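Side-chain contacts in oligopeptide-binding protein oppA (Lactococcus lactis, PDB 3DRF), which captures oligopeptides in a large cavity, closing like a Venus fly-trap, as the binding component of the OppABCDF ABC transporter for peptide uptake: residues A[112-117]-A[192-197]; A[68-73]-A[106-111]; A[118-123]-A[160-165]; A[218-221]-A[225-228]. All coordinates share one frame; numbering follows the deposited sequence.

Contact 1: residues A[112-117]-A[192-197]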
loop_
_atom_site.group_PDB
_atom_site.type_symbol
_atom_site.label_atom_id
_atom_site.label_comp_id
_atom_site.label_asym_id
_atom_site.label_seq_id
_atom_site.Cartn_x
_atom_site.Cartn_y
_atom_site.Cartn_z
ATOM N N SER A 112 -1.199 14.325 -27.172
ATOM C CA SER A 112 -0.431 13.243 -27.789
ATOM C C SER A 112 -1.044 11.864 -27.492
ATOM O O SER A 112 -1.807 11.719 -26.570
ATOM C CB SER A 112 1.036 13.290 -27.334
ATOM O OG SER A 112 1.141 13.004 -25.931
ATOM N N GLU A 113 -0.744 10.937 -28.359
ATOM C CA GLU A 113 -1.329 9.601 -28.200
ATOM C C GLU A 113 -0.680 8.818 -27.074
ATOM O O GLU A 113 0.529 8.873 -26.884
ATOM C CB GLU A 113 -1.179 8.772 -29.476
ATOM C CG GLU A 113 -2.001 9.254 -30.649
ATOM C CD GLU A 113 -3.500 9.106 -30.423
ATOM O OE1 GLU A 113 -3.949 8.015 -30.012
ATOM O OE2 GLU A 113 -4.236 10.086 -30.662
ATOM N N VAL A 114 -1.526 8.121 -26.292
ATOM C CA VAL A 114 -1.010 7.036 -25.467
ATOM C C VAL A 114 -0.782 5.775 -26.295
ATOM O O VAL A 114 -1.655 5.351 -27.051
ATOM C CB VAL A 114 -1.964 6.709 -24.303
ATOM C CG1 VAL A 114 -1.360 5.640 -23.406
ATOM C CG2 VAL A 114 -2.280 7.965 -23.508
ATOM N N THR A 115 0.433 5.278 -26.261
ATOM C CA THR A 115 0.867 4.194 -27.146
ATOM C C THR A 115 1.336 2.960 -26.397
ATOM O O THR A 115 1.552 2.959 -25.217
ATOM C CB THR A 115 2.099 4.669 -28.036
ATOM O OG1 THR A 115 3.246 4.822 -27.202
ATOM C CG2 THR A 115 1.740 5.987 -28.801
ATOM N N ALA A 116 1.574 1.907 -27.155
ATOM C CA ALA A 116 2.103 0.617 -26.641
ATOM C C ALA A 116 3.415 0.863 -25.846
ATOM O O ALA A 116 3.606 0.302 -24.773
ATOM C CB ALA A 116 2.351 -0.354 -27.849
ATOM N N LYS A 117 4.295 1.702 -26.378
ATOM C CA LYS A 117 5.541 2.012 -25.684
ATOM C C LYS A 117 5.346 2.672 -24.284
ATOM O O LYS A 117 6.090 2.408 -23.391
ATOM C CB LYS A 117 6.406 2.928 -26.577
ATOM C CG LYS A 117 7.728 3.454 -25.923
ATOM C CD LYS A 117 8.648 2.280 -25.442
ATOM C CE LYS A 117 9.959 2.897 -24.828
ATOM N NZ LYS A 117 10.821 1.739 -24.331
ATOM N N GLU A 192 -0.722 -1.961 -14.630
ATOM C CA GLU A 192 -2.016 -1.412 -15.068
ATOM C C GLU A 192 -1.991 0.063 -15.327
ATOM O O GLU A 192 -3.018 0.663 -15.401
ATOM C CB GLU A 192 -3.119 -1.740 -14.007
ATOM C CG GLU A 192 -3.214 -3.248 -13.632
ATOM C CD GLU A 192 -4.327 -3.556 -12.652
ATOM O OE1 GLU A 192 -5.371 -2.917 -12.671
ATOM O OE2 GLU A 192 -4.124 -4.464 -11.900
ATOM N N THR A 193 -0.800 0.643 -15.453
ATOM C CA THR A 193 -0.649 2.086 -15.719
ATOM C C THR A 193 0.269 2.316 -16.918
ATOM O O THR A 193 0.992 1.460 -17.292
ATOM C CB THR A 193 -0.064 2.821 -14.466
ATOM O OG1 THR A 193 1.240 2.291 -14.167
ATOM C CG2 THR A 193 -0.967 2.618 -13.222
ATOM N N VAL A 194 0.167 3.523 -17.463
ATOM C CA VAL A 194 1.062 4.042 -18.519
ATOM C C VAL A 194 1.888 5.235 -18.002
ATOM O O VAL A 194 1.535 5.894 -17.106
ATOM C CB VAL A 194 0.233 4.496 -19.784
ATOM C CG1 VAL A 194 -0.218 3.277 -20.591
ATOM C CG2 VAL A 194 -0.980 5.380 -19.414
ATOM N N ALA A 195 3.026 5.405 -18.630
ATOM C CA ALA A 195 3.941 6.543 -18.371
ATOM C C ALA A 195 4.240 7.211 -19.696
ATOM O O ALA A 195 4.411 6.515 -20.686
ATOM C CB ALA A 195 5.250 6.026 -17.707
ATOM N N PRO A 196 4.301 8.532 -19.703
ATOM C CA PRO A 196 4.413 9.264 -20.980
ATOM C C PRO A 196 5.875 9.299 -21.507
ATOM O O PRO A 196 6.604 10.265 -21.291
ATOM C CB PRO A 196 3.858 10.646 -20.614
ATOM C CG PRO A 196 4.227 10.803 -19.101
ATOM C CD PRO A 196 4.000 9.405 -18.556
ATOM N N TYR A 197 6.224 8.237 -22.225
ATOM C CA TYR A 197 7.612 8.053 -22.675
ATOM C C TYR A 197 8.153 9.214 -23.543
ATOM O O TYR A 197 9.202 9.667 -23.303
ATOM C CB TYR A 197 7.761 6.702 -23.383
ATOM C CG TYR A 197 9.132 6.532 -24.008
ATOM C CD1 TYR A 197 10.241 6.278 -23.232
ATOM C CD2 TYR A 197 9.304 6.678 -25.376
ATOM C CE1 TYR A 197 11.497 6.140 -23.828
ATOM C CE2 TYR A 197 10.555 6.523 -25.974
ATOM C CZ TYR A 197 11.617 6.278 -25.172
ATOM O OH TYR A 197 12.898 6.123 -25.706
#
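K117 lies across one face of the Y197 ring, and a separate pair of valines, V114 and V194, meets well away from that ring. The lysine CE stands 3.5 Å from the ring centroid and only 3° off the normal, which places this carbon, not the charged nitrogen, over the middle of the ring as a CH-pi contact. K117 NZ is farther along the chain, 4.7 Å from the same centroid and 17° off the normal, still a cation-pi geometry. Two torsions explain the approach: CG is anti to the backbone N and the chain bends at chi2 (57°), bringing K117 CG to 3.6 Å from Y197 CD2 while CE comes back over the centre. The valines cross at a slant, and V114 CG1 serves both branches of its partner, lying 3.8 Å from V194 CG1 and 4.0 Å from V194 CG2. Outside the pair, D118 OD1 accepts the Y197 backbone N-H at the start of helix 197-200. K117 NZ forms salt bridges with E120 and E124, one and two turns further along helix 116-127. The ammonium charge is therefore probably balanced mainly by these carboxylates, leaving the ring to supply apolar cover and a weaker electrostatic share.

Contact 2: residues A[68-73]-A[106-111]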
loop_
_atom_site.group_PDB
_atom_site.type_symbol
_atom_site.label_atom_id
_atom_site.label_comp_id
_atom_site.label_asym_id
_atom_site.label_seq_id
_atom_site.Cartn_x
_atom_site.Cartn_y
_atom_site.Cartn_z
ATOM N N GLY A 68 -5.665 8.609 -11.310
ATOM C CA GLY A 68 -5.110 7.678 -10.307
ATOM C C GLY A 68 -3.739 7.103 -10.682
ATOM O O GLY A 68 -3.519 5.938 -10.612
ATOM N N GLN A 69 -2.889 7.985 -11.157
ATOM C CA GLN A 69 -1.542 7.644 -11.736
ATOM C C GLN A 69 -1.700 6.757 -12.991
ATOM O O GLN A 69 -0.971 5.864 -13.239
ATOM C CB GLN A 69 -0.618 7.056 -10.645
ATOM C CG GLN A 69 -0.408 8.041 -9.510
ATOM C CD GLN A 69 0.177 7.402 -8.249
ATOM O OE1 GLN A 69 1.086 7.917 -7.664
ATOM N NE2 GLN A 69 -0.338 6.263 -7.894
ATOM N N ASP A 70 -2.693 7.146 -13.774
ATOM C CA ASP A 70 -2.925 6.666 -15.140
ATOM C C ASP A 70 -3.201 5.151 -15.246
ATOM O O ASP A 70 -2.702 4.437 -16.049
ATOM C CB ASP A 70 -1.816 7.188 -16.084
ATOM C CG ASP A 70 -1.794 8.711 -16.108
ATOM O OD1 ASP A 70 -2.900 9.267 -16.150
ATOM O OD2 ASP A 70 -0.738 9.263 -16.062
ATOM N N GLY A 71 -4.094 4.760 -14.363
ATOM C CA GLY A 71 -4.685 3.433 -14.403
ATOM C C GLY A 71 -5.479 3.199 -15.676
ATOM O O GLY A 71 -6.121 4.114 -16.192
ATOM N N LEU A 72 -5.419 1.974 -16.191
ATOM C CA LEU A 72 -5.987 1.641 -17.511
ATOM C C LEU A 72 -7.340 0.917 -17.525
ATOM O O LEU A 72 -8.057 1.059 -18.445
ATOM C CB LEU A 72 -4.987 0.748 -18.287
ATOM C CG LEU A 72 -3.725 1.445 -18.772
ATOM C CD1 LEU A 72 -2.832 0.411 -19.390
ATOM C CD2 LEU A 72 -4.080 2.602 -19.811
ATOM N N PHE A 73 -7.581 0.093 -16.510
ATOM C CA PHE A 73 -8.684 -0.899 -16.607
ATOM C C PHE A 73 -9.861 -0.598 -15.690
ATOM O O PHE A 73 -9.705 -0.191 -14.580
ATOM C CB PHE A 73 -8.141 -2.295 -16.287
ATOM C CG PHE A 73 -6.934 -2.689 -17.117
ATOM C CD1 PHE A 73 -7.042 -2.788 -18.489
ATOM C CD2 PHE A 73 -5.721 -2.961 -16.506
ATOM C CE1 PHE A 73 -5.926 -3.124 -19.292
ATOM C CE2 PHE A 73 -4.582 -3.300 -17.295
ATOM C CZ PHE A 73 -4.688 -3.371 -18.701
ATOM N N LEU A 106 -7.417 7.207 -26.734
ATOM C CA LEU A 106 -6.704 7.478 -25.477
ATOM C C LEU A 106 -5.478 8.375 -25.726
ATOM O O LEU A 106 -4.584 7.992 -26.406
ATOM C CB LEU A 106 -6.281 6.138 -24.806
ATOM C CG LEU A 106 -5.548 6.268 -23.487
ATOM C CD1 LEU A 106 -6.446 6.924 -22.391
ATOM C CD2 LEU A 106 -4.998 4.847 -23.034
ATOM N N LYS A 107 -5.520 9.525 -25.090
ATOM C CA LYS A 107 -4.494 10.553 -25.228
ATOM C C LYS A 107 -3.965 11.007 -23.855
ATOM O O LYS A 107 -4.592 10.861 -22.865
ATOM C CB LYS A 107 -5.116 11.754 -25.987
ATOM C CG LYS A 107 -5.529 11.446 -27.452
ATOM C CD LYS A 107 -6.128 12.719 -28.084
ATOM C CE LYS A 107 -6.568 12.392 -29.487
ATOM N NZ LYS A 107 -5.321 12.033 -30.164
ATOM N N TRP A 108 -2.786 11.557 -23.887
ATOM C CA TRP A 108 -2.247 12.372 -22.789
ATOM C C TRP A 108 -2.875 13.779 -22.798
ATOM O O TRP A 108 -3.462 14.208 -23.789
ATOM C CB TRP A 108 -0.702 12.553 -22.976
ATOM C CG TRP A 108 0.031 11.192 -22.833
ATOM C CD1 TRP A 108 0.526 10.450 -23.841
ATOM C CD2 TRP A 108 0.206 10.432 -21.630
ATOM N NE1 TRP A 108 1.066 9.282 -23.348
ATOM C CE2 TRP A 108 0.853 9.245 -21.996
ATOM C CE3 TRP A 108 -0.061 10.678 -20.277
ATOM C CZ2 TRP A 108 1.252 8.287 -21.056
ATOM C CZ3 TRP A 108 0.315 9.715 -19.344
ATOM C CH2 TRP A 108 0.970 8.515 -19.748
ATOM N N SER A 109 -2.688 14.478 -21.682
ATOM C CA SER A 109 -3.322 15.791 -21.488
ATOM C C SER A 109 -2.685 16.919 -22.352
ATOM O O SER A 109 -3.159 18.006 -22.347
ATOM C CB SER A 109 -3.310 16.144 -20.015
ATOM O OG SER A 109 -1.993 16.004 -19.506
ATOM N N ASP A 110 -1.643 16.605 -23.088
ATOM C CA ASP A 110 -1.090 17.539 -24.093
ATOM C C ASP A 110 -1.615 17.185 -25.507
ATOM O O ASP A 110 -1.164 17.778 -26.453
ATOM C CB ASP A 110 0.437 17.521 -24.050
ATOM C CG ASP A 110 1.033 16.276 -24.631
ATOM O OD1 ASP A 110 0.360 15.274 -24.748
ATOM O OD2 ASP A 110 2.212 16.298 -24.969
ATOM N N GLY A 111 -2.557 16.236 -25.616
ATOM C CA GLY A 111 -3.115 15.849 -26.917
ATOM C C GLY A 111 -2.357 14.741 -27.680
ATOM O O GLY A 111 -2.862 14.248 -28.662
#
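The D70 carboxylate meets the W108 indole at its edge, near the ring plane and far from either face. OD2 is the atom that touches, 3.5 Å from W108 CZ3 and 4.1 Å from W108 CH2. Because OD2 lies near the indole plane it faces the C-H rim, while the carboxylate itself is turned 85° to that plane; the partial positive charge of the rim would probably suit an anionic neighbour, although the pair is no hydrogen bond. The faces are covered from outside: P196 lies over one, T221 and V114 over the other. The polar ends are held separately, D70 OD1 by T221 OG1 and W108 NE1 by D118 OD2, which probably limits the turning of both groups.

F73 has L72 CB over the centre of one ring face, 3.9 Å above the plane. Further out, L72 CD2 turns to L106 CD2, 4.0 Å away, and the two leucine side chains cross at about a right angle. L106 reaches this place because its CG is anti to the backbone N (chi1 -179°).

G68, Q69 and D70 all have left-handed helical backbone angles, and W108 to G111 form a type I turn, closed by G111 N to W108 O at 2.9 Å. The first loop runs from helix 57-62 to strand 74-75, the second from strand 97-102 to helix 116-127. L72 also packs on A87 and L102, thereby joining strands 87-92 and 97-102 to the leucine contact.

Contact 3: residues A[118-123]-A[160-165]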
loop_
_atom_site.group_PDB
_atom_site.type_symbol
_atom_site.label_atom_id
_atom_site.label_comp_id
_atom_site.label_asym_id
_atom_site.label_seq_id
_atom_site.Cartn_x
_atom_site.Cartn_y
_atom_site.Cartn_z
ATOM N N ASP A 118 4.301 3.506 -24.139
ATOM C CA ASP A 118 3.969 4.118 -22.818
ATOM C C ASP A 118 3.660 3.053 -21.751
ATOM O O ASP A 118 3.916 3.236 -20.633
ATOM C CB ASP A 118 2.784 5.084 -22.986
ATOM C CG ASP A 118 3.114 6.289 -23.866
ATOM O OD1 ASP A 118 4.273 6.649 -23.943
ATOM O OD2 ASP A 118 2.204 6.792 -24.449
ATOM N N TYR A 119 3.007 1.984 -22.195
ATOM C CA TYR A 119 2.716 0.854 -21.273
ATOM C C TYR A 119 3.981 0.054 -20.862
ATOM O O TYR A 119 4.197 -0.203 -19.733
ATOM C CB TYR A 119 1.652 -0.042 -21.936
ATOM C CG TYR A 119 1.287 -1.198 -21.015
ATOM C CD1 TYR A 119 0.665 -0.988 -19.758
ATOM C CD2 TYR A 119 1.622 -2.487 -21.366
ATOM C CE1 TYR A 119 0.364 -2.071 -18.912
ATOM C CE2 TYR A 119 1.325 -3.573 -20.533
ATOM C CZ TYR A 119 0.716 -3.349 -19.305
ATOM O OH TYR A 119 0.421 -4.430 -18.476
ATOM N N GLU A 120 4.779 -0.316 -21.854
ATOM C CA GLU A 120 6.069 -0.964 -21.580
ATOM C C GLU A 120 6.960 -0.059 -20.712
ATOM O O GLU A 120 7.659 -0.532 -19.848
ATOM C CB GLU A 120 6.758 -1.318 -22.944
ATOM C CG GLU A 120 8.133 -1.992 -22.738
ATOM C CD GLU A 120 9.319 -1.014 -22.534
ATOM O OE1 GLU A 120 9.186 0.162 -22.741
ATOM O OE2 GLU A 120 10.369 -1.562 -22.174
ATOM N N PHE A 121 6.896 1.255 -20.942
ATOM C CA PHE A 121 7.795 2.161 -20.180
ATOM C C PHE A 121 7.519 2.138 -18.652
ATOM O O PHE A 121 8.441 2.213 -17.903
ATOM C CB PHE A 121 7.744 3.608 -20.760
ATOM C CG PHE A 121 8.805 4.513 -20.177
ATOM C CD1 PHE A 121 8.453 5.724 -19.627
ATOM C CD2 PHE A 121 10.134 4.137 -20.175
ATOM C CE1 PHE A 121 9.405 6.557 -19.103
ATOM C CE2 PHE A 121 11.136 5.004 -19.631
ATOM C CZ PHE A 121 10.731 6.186 -19.086
ATOM N N THR A 122 6.250 1.952 -18.257
ATOM C CA THR A 122 5.910 1.718 -16.821
ATOM C C THR A 122 6.832 0.590 -16.227
ATOM O O THR A 122 7.368 0.714 -15.164
ATOM C CB THR A 122 4.472 1.252 -16.739
ATOM O OG1 THR A 122 3.635 2.370 -17.184
ATOM C CG2 THR A 122 4.117 0.863 -15.283
ATOM N N TYR A 123 7.001 -0.501 -16.980
ATOM C CA TYR A 123 7.817 -1.642 -16.488
ATOM C C TYR A 123 9.277 -1.210 -16.285
ATOM O O TYR A 123 9.862 -1.618 -15.358
ATOM C CB TYR A 123 7.766 -2.811 -17.456
ATOM C CG TYR A 123 6.395 -3.537 -17.445
ATOM C CD1 TYR A 123 5.321 -3.063 -18.214
ATOM C CD2 TYR A 123 6.150 -4.638 -16.619
ATOM C CE1 TYR A 123 4.072 -3.703 -18.226
ATOM C CE2 TYR A 123 4.874 -5.293 -16.616
ATOM C CZ TYR A 123 3.878 -4.838 -17.446
ATOM O OH TYR A 123 2.659 -5.488 -17.406
ATOM N N ILE A 160 7.884 -8.537 -23.550
ATOM C CA ILE A 160 6.898 -7.496 -23.916
ATOM C C ILE A 160 7.136 -7.092 -25.376
ATOM O O ILE A 160 8.167 -6.554 -25.682
ATOM C CB ILE A 160 7.041 -6.297 -22.970
ATOM C CG1 ILE A 160 6.758 -6.758 -21.509
ATOM C CG2 ILE A 160 6.080 -5.186 -23.408
ATOM C CD1 ILE A 160 6.803 -5.637 -20.427
ATOM N N THR A 161 6.132 -7.330 -26.211
ATOM C CA THR A 161 6.226 -7.017 -27.635
ATOM C C THR A 161 4.966 -6.255 -28.090
ATOM O O THR A 161 3.982 -6.134 -27.385
ATOM C CB THR A 161 6.456 -8.312 -28.484
ATOM O OG1 THR A 161 5.368 -9.234 -28.276
ATOM C CG2 THR A 161 7.805 -9.002 -28.159
ATOM N N PHE A 162 5.070 -5.751 -29.311
ATOM C CA PHE A 162 4.094 -4.785 -29.832
ATOM C C PHE A 162 3.561 -5.238 -31.193
ATOM O O PHE A 162 4.154 -4.934 -32.211
ATOM C CB PHE A 162 4.726 -3.395 -29.956
ATOM C CG PHE A 162 5.501 -2.980 -28.706
ATOM C CD1 PHE A 162 4.849 -2.778 -27.510
ATOM C CD2 PHE A 162 6.871 -2.825 -28.736
ATOM C CE1 PHE A 162 5.544 -2.356 -26.391
ATOM C CE2 PHE A 162 7.569 -2.439 -27.608
ATOM C CZ PHE A 162 6.880 -2.191 -26.447
ATOM N N PRO A 163 2.422 -5.916 -31.204
ATOM C CA PRO A 163 1.874 -6.439 -32.459
ATOM C C PRO A 163 1.572 -5.367 -33.499
ATOM O O PRO A 163 1.538 -5.730 -34.631
ATOM C CB PRO A 163 0.590 -7.128 -32.017
ATOM C CG PRO A 163 0.779 -7.479 -30.567
ATOM C CD PRO A 163 1.681 -6.420 -30.012
ATOM N N ASP A 164 1.353 -4.112 -33.120
ATOM C CA ASP A 164 1.134 -3.023 -34.105
ATOM C C ASP A 164 2.167 -1.923 -33.895
ATOM O O ASP A 164 1.912 -0.797 -34.144
ATOM C CB ASP A 164 -0.317 -2.523 -34.057
ATOM C CG ASP A 164 -0.667 -1.600 -35.258
ATOM O OD1 ASP A 164 -0.127 -1.756 -36.349
ATOM O OD2 ASP A 164 -1.486 -0.706 -35.018
ATOM N N GLY A 165 3.350 -2.294 -33.447
ATOM C CA GLY A 165 4.472 -1.368 -33.243
ATOM C C GLY A 165 4.401 -0.572 -31.957
ATOM O O GLY A 165 3.445 -0.529 -31.293
#
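Helix 116-127 packs here against the end strand 160-161 of a four-stranded antiparallel sheet, with E120 and Y123 of the helix meeting I160 and F162. The I160 CD1 methyl sits over one face of the Y123 ring, a CH-pi contact 3.7 Å from the centroid and 15° off the normal, displaced toward the rim at CG and CD1. The other branch of I160, CG2, lies 3.9 Å from E120 CG. F162 approaches edge-on: E120 CB lies in its ring plane, 3.6 Å from F162 CZ. The glutamate gives its aliphatic part to I160 and F162 because the chain bends at chi2 (-85°), turning the carboxylate back toward K117. On the sheet side, I160 also rests against I171 of strand 170-174. An alanine in place of Y123 would probably leave the I160 methyl facing a gap and Y119 OH without its hydroxyl partner. That partnership closes a small polar circuit at L191: its backbone N bonds to Y123 OH, its carbonyl O bonds to Y119 OH, and Y123 OH donates to Y119 OH over 2.7 Å.

Contact 4: residues A[218-221]-A[225-228]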
loop_
_atom_site.group_PDB
_atom_site.type_symbol
_atom_site.label_atom_id
_atom_site.label_comp_id
_atom_site.label_asym_id
_atom_site.label_seq_id
_atom_site.Cartn_x
_atom_site.Cartn_y
_atom_site.Cartn_z
ATOM N N PRO A 218 3.219 17.304 -14.762
ATOM C CA PRO A 218 3.097 16.009 -15.441
ATOM C C PRO A 218 2.165 16.031 -16.646
ATOM O O PRO A 218 1.475 16.979 -16.795
ATOM C CB PRO A 218 2.491 15.128 -14.327
ATOM C CG PRO A 218 1.481 16.105 -13.647
ATOM C CD PRO A 218 2.240 17.442 -13.650
ATOM N N LEU A 219 2.181 15.013 -17.482
ATOM C CA LEU A 219 1.038 14.644 -18.316
ATOM C C LEU A 219 0.225 13.531 -17.644
ATOM O O LEU A 219 0.767 12.654 -16.995
ATOM C CB LEU A 219 1.474 14.160 -19.723
ATOM C CG LEU A 219 2.357 15.139 -20.521
ATOM C CD1 LEU A 219 2.607 14.593 -21.955
ATOM C CD2 LEU A 219 1.671 16.536 -20.588
ATOM N N VAL A 220 -1.086 13.589 -17.857
ATOM C CA VAL A 220 -2.011 12.583 -17.309
ATOM C C VAL A 220 -3.037 12.203 -18.358
ATOM O O VAL A 220 -3.122 12.750 -19.425
ATOM C CB VAL A 220 -2.711 13.062 -16.022
ATOM C CG1 VAL A 220 -1.662 13.517 -14.983
ATOM C CG2 VAL A 220 -3.700 14.239 -16.344
ATOM N N THR A 221 -3.799 11.195 -18.002
ATOM C CA THR A 221 -4.786 10.597 -18.927
ATOM C C THR A 221 -6.263 10.664 -18.408
ATOM O O THR A 221 -7.138 10.292 -19.089
ATOM C CB THR A 221 -4.468 9.083 -19.199
ATOM O OG1 THR A 221 -4.653 8.302 -18.004
ATOM C CG2 THR A 221 -3.042 8.896 -19.766
ATOM N N LYS A 225 -6.987 17.271 -15.463
ATOM C CA LYS A 225 -5.536 17.467 -15.458
ATOM C C LYS A 225 -5.151 18.448 -14.373
ATOM O O LYS A 225 -5.903 19.339 -14.049
ATOM C CB LYS A 225 -5.066 17.953 -16.828
ATOM C CG LYS A 225 -5.627 19.300 -17.241
ATOM C CD LYS A 225 -5.113 19.743 -18.636
ATOM C CE LYS A 225 -5.614 21.174 -18.924
ATOM N NZ LYS A 225 -5.030 21.692 -20.192
ATOM N N PRO A 226 -3.961 18.281 -13.810
ATOM C CA PRO A 226 -3.472 19.178 -12.766
ATOM C C PRO A 226 -2.899 20.448 -13.399
ATOM O O PRO A 226 -1.818 20.457 -13.898
ATOM C CB PRO A 226 -2.353 18.335 -12.095
ATOM C CG PRO A 226 -1.798 17.440 -13.170
ATOM C CD PRO A 226 -3.015 17.139 -14.068
ATOM N N GLU A 227 -3.703 21.507 -13.406
ATOM C CA GLU A 227 -3.276 22.782 -13.983
ATOM C C GLU A 227 -2.169 23.413 -13.152
ATOM O O GLU A 227 -1.258 24.042 -13.702
ATOM C CB GLU A 227 -4.460 23.744 -14.106
ATOM C CG GLU A 227 -4.099 25.105 -14.694
ATOM C CD GLU A 227 -3.898 25.068 -16.207
ATOM O OE1 GLU A 227 -4.177 24.020 -16.832
ATOM O OE2 GLU A 227 -3.466 26.100 -16.770
ATOM N N ASN A 228 -2.246 23.282 -11.856
ATOM C CA ASN A 228 -1.204 23.718 -10.935
ATOM C C ASN A 228 -1.009 22.742 -9.781
ATOM O O ASN A 228 -1.969 22.156 -9.281
ATOM C CB ASN A 228 -1.516 25.115 -10.396
ATOM C CG ASN A 228 -0.328 25.751 -9.701
ATOM O OD1 ASN A 228 -0.369 26.025 -8.502
ATOM N ND2 ASN A 228 0.741 25.988 -10.454
#
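P226, on strand 224-230 at one end of a mixed five-stranded sheet, has the most surface buried in this contact and packs against V220 and P218 of the preceding loop. The two segments are only four residues apart, so the chain doubles back on itself, and no hydrogen bond crosses between them; the join is wholly apolar. The two prolines lie obliquely to one another, P218 CG reaching P226 CG at 3.6 Å. V220 comes to the neighbouring ring carbon, CD: its CG2 lies 3.7 Å from P226 CD and its CG1 4.0 Å from the same atom, so the valine presents both methyls to the same side of CD, the two side chains meeting tip to tip. The valine rotation that permits this (chi1 -54°) puts CG2 between the backbone N and the carbonyl carbon. W49 touches both prolines from outside the pair, and S109 OG holds the V220 backbone N. An alanine at P226 would probably open a gap where CG and CD now fill the space, leaving P218 CG and the V220 methyls without their mate. Strand 234-239 is the sheet neighbour, K225 pairing with V238 and P226 packing on I235, and beyond P226 both E227 and N228 face K236 in a classic beta bulge. K225 contributes chiefly through its backbone, its CA lying 3.8 Å from V220 CG2.

In the fold
Contact 2 closes first along the chain; contact 1 then opens at residue 112 and spans contact 3, and contact 4 follows last. Contacts 1 and 3 share helix 116-127, their centres about 8 Å apart; contact 2 is equally near contact 1, and contact 4 lies about 9 Å from contact 2. Only contacts 3 and 4 fail to touch, with nearest atoms about 7 Å apart. T193 O bonds to T122 OG1 between contacts 1 and 3, and E192 O to L72 N between contacts 1 and 2. With centres 22 to 26 Å from the chain's centre, the four link the four-stranded antiparallel sheet to the edge of the five-stranded mixed sheet, consistent with one continuously packed block of this fly-trap protein.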